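Local coordinates for oxalate-binding protein (Thermotoga maritima, PDB 1O4T) that binds oxalate together with a manganese ion, works as a homodimer of cupin fold, and is probably an oxalate decarboxylase, at residues E88-I100 with C106-N118. Sequence-based numbering, arbitrary orientation.
Sequences EGVFHDNGKDVPI and CFTDSGESHSIEN. With MN (manganese (II) ion), chain C.
Phe91 lays one face of its ring over Cys106. A chi1 of 179°, which sets CG trans to the backbone N, carries the ring from CB out across this residue, CG lying 3.8 Å from Cys106 SG. The sulfur sits over the same face as Cys106 CB, a sulfur-aromatic contact beside a CH-pi one: CB stands 3.5 Å from the ring centroid, almost on the normal. CD2 and CE2 also lie over Cys106 CB, CE2 at 3.6 Å, while CD1 comes obliquely to 3.6 Å from Ser115 O. At the edge CE1 lies 3.8 Å from His114 ND1, and CZ ends at Thr108 OG1, in the ring plane. With an alanine here, Cys106 CB and SG would probably lose the ring above them, and Thr108 OG1 and His114 ND1 the edge they rest against.

In this double-stranded beta-helix, or cupin, strand 88-93 runs antiparallel to 113-117 in one sheet, while 106-108 belongs to the facing sheet, so Phe91 reaches from one sheet to the other. His92 N to Ser115 O and Val90 N to Glu117 O are among the backbone bonds joining the strands.

Thr108 OG1 donates a hydrogen bond to Asp93 OD1 at 2.9 Å and receives a weak one from His114 ND1, consistent with a second-shell role: His114 NE2 binds manganese at 2.2 Å, alongside His73, His75 and Glu80. Glu112 OE1, 3.0 Å from Asp93 OD1, brings two carboxylates together, which would probably raise the proton affinity of one; OE1 also accepts a hydrogen bond from Asp109 N.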
loop_
_atom_site.group_PDB
_atom_site.type_symbol
_atom_site.label_atom_id
_atom_site.label_comp_id
_atom_site.label_asym_id
_atom_site.label_seq_id
_atom_site.Cartn_x
_atom_site.Cartn_y
_atom_site.Cartn_z
ATOM N N GLU A 88 -6.545 8.628 -12.529
ATOM C CA GLU A 88 -7.300 7.655 -13.286
ATOM C C GLU A 88 -6.427 7.014 -14.369
ATOM O O GLU A 88 -5.448 7.575 -14.818
ATOM C CB GLU A 88 -8.465 8.377 -13.995
ATOM C CG GLU A 88 -9.684 8.551 -13.139
ATOM C CD GLU A 88 -10.717 9.473 -13.792
ATOM O OE1 GLU A 88 -11.691 9.843 -13.088
ATOM O OE2 GLU A 88 -10.530 9.825 -14.986
ATOM N N GLY A 89 -6.825 5.845 -14.815
ATOM C CA GLY A 89 -6.119 5.177 -15.878
ATOM C C GLY A 89 -6.703 3.825 -16.232
ATOM O O GLY A 89 -7.848 3.528 -15.918
ATOM N N VAL A 90 -5.909 3.027 -16.938
ATOM C CA VAL A 90 -6.343 1.724 -17.402
ATOM C C VAL A 90 -5.267 0.694 -17.031
ATOM O O VAL A 90 -4.086 0.866 -17.344
ATOM C CB VAL A 90 -6.575 1.712 -18.900
ATOM C CG1 VAL A 90 -7.064 0.373 -19.306
ATOM C CG2 VAL A 90 -7.578 2.756 -19.312
ATOM N N PHE A 91 -5.693 -0.332 -16.300
ATOM C CA PHE A 91 -4.890 -1.463 -15.906
ATOM C C PHE A 91 -5.141 -2.624 -16.861
ATOM O O PHE A 91 -6.297 -2.976 -17.146
ATOM C CB PHE A 91 -5.315 -1.861 -14.500
ATOM C CG PHE A 91 -4.593 -3.045 -13.961
ATOM C CD1 PHE A 91 -3.225 -2.995 -13.730
ATOM C CD2 PHE A 91 -5.268 -4.195 -13.636
ATOM C CE1 PHE A 91 -2.536 -4.073 -13.201
ATOM C CE2 PHE A 91 -4.557 -5.307 -13.090
ATOM C CZ PHE A 91 -3.195 -5.223 -12.894
ATOM N N HIS A 92 -4.077 -3.174 -17.411
ATOM C CA HIS A 92 -4.174 -4.332 -18.268
ATOM C C HIS A 92 -3.685 -5.541 -17.491
ATOM O O HIS A 92 -2.562 -5.534 -16.999
ATOM C CB HIS A 92 -3.305 -4.165 -19.525
ATOM C CG HIS A 92 -3.414 -5.303 -20.501
ATOM N ND1 HIS A 92 -4.272 -5.280 -21.582
ATOM C CD2 HIS A 92 -2.777 -6.501 -20.560
ATOM C CE1 HIS A 92 -4.166 -6.409 -22.259
ATOM N NE2 HIS A 92 -3.257 -7.164 -21.669
ATOM N N ASP A 93 -4.503 -6.576 -17.411
ATOM C CA ASP A 93 -4.056 -7.856 -16.852
ATOM C C ASP A 93 -4.933 -9.009 -17.383
ATOM O O ASP A 93 -6.121 -8.826 -17.700
ATOM C CB ASP A 93 -4.007 -7.724 -15.329
ATOM C CG ASP A 93 -3.697 -9.034 -14.589
ATOM O OD1 ASP A 93 -2.588 -9.187 -14.030
ATOM O OD2 ASP A 93 -4.544 -9.943 -14.457
ATOM N N ASN A 94 -4.305 -10.175 -17.559
ATOM C CA ASN A 94 -4.943 -11.348 -18.168
ATOM C C ASN A 94 -5.673 -11.017 -19.480
ATOM O O ASN A 94 -6.783 -11.496 -19.737
ATOM C CB ASN A 94 -5.889 -12.012 -17.156
ATOM C CG ASN A 94 -6.331 -13.375 -17.584
ATOM O OD1 ASN A 94 -5.527 -14.223 -17.927
ATOM N ND2 ASN A 94 -7.622 -13.585 -17.599
ATOM N N GLY A 95 -5.041 -10.190 -20.311
ATOM C CA GLY A 95 -5.565 -9.901 -21.639
ATOM C C GLY A 95 -6.732 -8.938 -21.657
ATOM O O GLY A 95 -7.392 -8.811 -22.687
ATOM N N LYS A 96 -6.973 -8.238 -20.536
ATOM C CA LYS A 96 -8.134 -7.335 -20.415
ATOM C C LYS A 96 -7.721 -5.937 -19.951
ATOM O O LYS A 96 -6.879 -5.808 -19.095
ATOM C CB LYS A 96 -9.164 -7.908 -19.420
ATOM N N ASP A 97 -8.324 -4.899 -20.526
ATOM C CA ASP A 97 -8.226 -3.542 -19.963
ATOM C C ASP A 97 -9.381 -3.219 -19.040
ATOM O O ASP A 97 -10.536 -3.394 -19.414
ATOM C CB ASP A 97 -8.220 -2.496 -21.063
ATOM C CG ASP A 97 -7.044 -2.649 -21.986
ATOM O OD1 ASP A 97 -5.932 -2.979 -21.544
ATOM O OD2 ASP A 97 -7.150 -2.454 -23.190
ATOM N N VAL A 98 -9.044 -2.685 -17.874
ATOM C CA VAL A 98 -9.998 -2.304 -16.843
ATOM C C VAL A 98 -9.671 -0.863 -16.414
ATOM O O VAL A 98 -8.539 -0.593 -16.028
ATOM C CB VAL A 98 -9.845 -3.263 -15.639
ATOM C CG1 VAL A 98 -10.585 -2.757 -14.410
ATOM C CG2 VAL A 98 -10.319 -4.679 -16.021
ATOM N N PRO A 99 -10.620 0.070 -16.504
ATOM C CA PRO A 99 -10.383 1.404 -15.979
ATOM C C PRO A 99 -10.306 1.420 -14.467
ATOM O O PRO A 99 -11.109 0.767 -13.796
ATOM C CB PRO A 99 -11.574 2.239 -16.457
ATOM C CG PRO A 99 -12.543 1.309 -17.109
ATOM C CD PRO A 99 -11.936 -0.067 -17.143
ATOM N N ILE A 100 -9.327 2.176 -13.960
ATOM C CA ILE A 100 -9.042 2.248 -12.555
ATOM C C ILE A 100 -8.974 3.694 -12.088
ATOM O O ILE A 100 -8.854 4.642 -12.899
ATOM C CB ILE A 100 -7.780 1.437 -12.164
ATOM C CG1 ILE A 100 -6.560 1.687 -13.056
ATOM C CG2 ILE A 100 -8.094 -0.049 -12.225
ATOM C CD1 ILE A 100 -5.817 2.938 -12.760
ATOM N N CYS A 106 -5.089 -3.391 -7.745
ATOM C CA CYS A 106 -4.815 -4.218 -8.937
ATOM C C CYS A 106 -3.881 -5.322 -8.548
ATOM O O CYS A 106 -2.780 -5.037 -8.070
ATOM C CB CYS A 106 -4.181 -3.378 -10.036
ATOM S SG CYS A 106 -5.068 -1.860 -10.394
ATOM N N PHE A 107 -4.315 -6.560 -8.736
ATOM C CA PHE A 107 -3.581 -7.759 -8.362
ATOM C C PHE A 107 -3.101 -8.524 -9.591
ATOM O O PHE A 107 -3.910 -8.924 -10.457
ATOM C CB PHE A 107 -4.470 -8.678 -7.524
ATOM C CG PHE A 107 -3.752 -9.870 -6.988
ATOM C CD1 PHE A 107 -2.851 -9.726 -5.950
ATOM C CD2 PHE A 107 -3.945 -11.127 -7.535
ATOM C CE1 PHE A 107 -2.155 -10.831 -5.451
ATOM C CE2 PHE A 107 -3.256 -12.224 -7.057
ATOM C CZ PHE A 107 -2.351 -12.076 -6.038
ATOM N N THR A 108 -1.789 -8.720 -9.690
ATOM C CA THR A 108 -1.210 -9.523 -10.780
ATOM C C THR A 108 -0.497 -10.736 -10.220
ATOM O O THR A 108 0.413 -10.611 -9.416
ATOM C CB THR A 108 -0.240 -8.696 -11.606
ATOM O OG1 THR A 108 -0.944 -7.644 -12.242
ATOM C CG2 THR A 108 0.303 -9.488 -12.764
ATOM N N ASP A 109 -0.920 -11.910 -10.653
ATOM C CA ASP A 109 -0.463 -13.145 -10.051
ATOM C C ASP A 109 0.751 -13.663 -10.796
ATOM O O ASP A 109 1.082 -13.182 -11.893
ATOM C CB ASP A 109 -1.589 -14.189 -10.088
ATOM C CG ASP A 109 -1.568 -15.124 -8.893
ATOM O OD1 ASP A 109 -0.520 -15.262 -8.212
ATOM O OD2 ASP A 109 -2.579 -15.759 -8.564
ATOM N N SER A 110 1.398 -14.675 -10.220
ATOM C CA SER A 110 2.584 -15.282 -10.836
ATOM C C SER A 110 2.171 -15.823 -12.196
ATOM O O SER A 110 1.143 -16.455 -12.319
ATOM C CB SER A 110 3.119 -16.393 -9.906
ATOM O OG SER A 110 4.331 -17.016 -10.376
ATOM N N GLY A 111 2.977 -15.573 -13.220
ATOM C CA GLY A 111 2.710 -16.086 -14.545
ATOM C C GLY A 111 1.929 -15.147 -15.425
ATOM O O GLY A 111 1.893 -15.355 -16.628
ATOM N N GLU A 112 1.289 -14.128 -14.833
ATOM C CA GLU A 112 0.567 -13.119 -15.606
ATOM C C GLU A 112 1.448 -11.935 -16.003
ATOM O O GLU A 112 2.429 -11.631 -15.356
ATOM C CB GLU A 112 -0.616 -12.574 -14.820
ATOM C CG GLU A 112 -1.548 -13.625 -14.268
ATOM C CD GLU A 112 -2.825 -13.041 -13.687
ATOM O OE1 GLU A 112 -2.805 -11.989 -12.976
ATOM O OE2 GLU A 112 -3.868 -13.664 -13.942
ATOM N N SER A 113 1.043 -11.242 -17.050
ATOM C CA SER A 113 1.700 -10.031 -17.503
ATOM C C SER A 113 0.734 -8.885 -17.318
ATOM O O SER A 113 -0.486 -9.082 -17.442
ATOM C CB SER A 113 2.075 -10.135 -18.971
ATOM O OG SER A 113 2.926 -11.233 -19.213
ATOM N N HIS A 114 1.270 -7.692 -17.016
ATOM C CA HIS A 114 0.452 -6.504 -16.849
ATOM C C HIS A 114 1.120 -5.218 -17.352
ATOM O O HIS A 114 2.325 -5.212 -17.676
ATOM C CB HIS A 114 -0.023 -6.316 -15.369
ATOM C CG HIS A 114 1.063 -5.962 -14.393
ATOM N ND1 HIS A 114 0.803 -5.779 -13.048
ATOM C CD2 HIS A 114 2.404 -5.842 -14.534
ATOM C CE1 HIS A 114 1.936 -5.534 -12.404
ATOM N NE2 HIS A 114 2.925 -5.566 -13.280
ATOM N N SER A 115 0.301 -4.155 -17.402
ATOM C CA SER A 115 0.732 -2.813 -17.784
ATOM C C SER A 115 -0.242 -1.859 -17.153
ATOM O O SER A 115 -1.309 -2.288 -16.692
ATOM C CB SER A 115 0.721 -2.616 -19.297
ATOM O OG SER A 115 -0.564 -2.755 -19.834
ATOM N N ILE A 116 0.089 -0.573 -17.144
ATOM C CA ILE A 116 -0.841 0.421 -16.635
ATOM C C ILE A 116 -0.579 1.736 -17.326
ATOM O O ILE A 116 0.587 2.128 -17.500
ATOM C CB ILE A 116 -0.729 0.535 -15.066
ATOM C CG1 ILE A 116 -1.729 1.539 -14.496
ATOM C CG2 ILE A 116 0.672 0.895 -14.624
ATOM C CD1 ILE A 116 -2.005 1.343 -12.964
ATOM N N GLU A 117 -1.652 2.393 -17.751
ATOM C CA GLU A 117 -1.552 3.657 -18.473
ATOM C C GLU A 117 -2.377 4.771 -17.829
ATOM O O GLU A 117 -3.547 4.568 -17.434
ATOM C CB GLU A 117 -2.002 3.473 -19.923
ATOM C CG GLU A 117 -1.684 4.682 -20.783
ATOM C CD GLU A 117 -1.970 4.486 -22.266
ATOM O OE1 GLU A 117 -1.987 3.329 -22.735
ATOM O OE2 GLU A 117 -2.144 5.511 -22.960
ATOM N N ASN A 118 -1.778 5.964 -17.769
ATOM C CA ASN A 118 -2.512 7.159 -17.358
ATOM C C ASN A 118 -3.293 7.778 -18.530
ATOM O O ASN A 118 -2.739 8.473 -19.368
ATOM C CB ASN A 118 -1.579 8.197 -16.723
ATOM C CG ASN A 118 -2.319 9.405 -16.205
ATOM O OD1 ASN A 118 -3.541 9.482 -16.344
ATOM N ND2 ASN A 118 -1.585 10.364 -15.602
HETATM MN MN MN C . 4.964 -5.315 -12.615
HETATM O O HOH W 1 -5.089 10.516 -14.121
HETATM O O HOH W 2 -2.353 -0.460 -19.870
#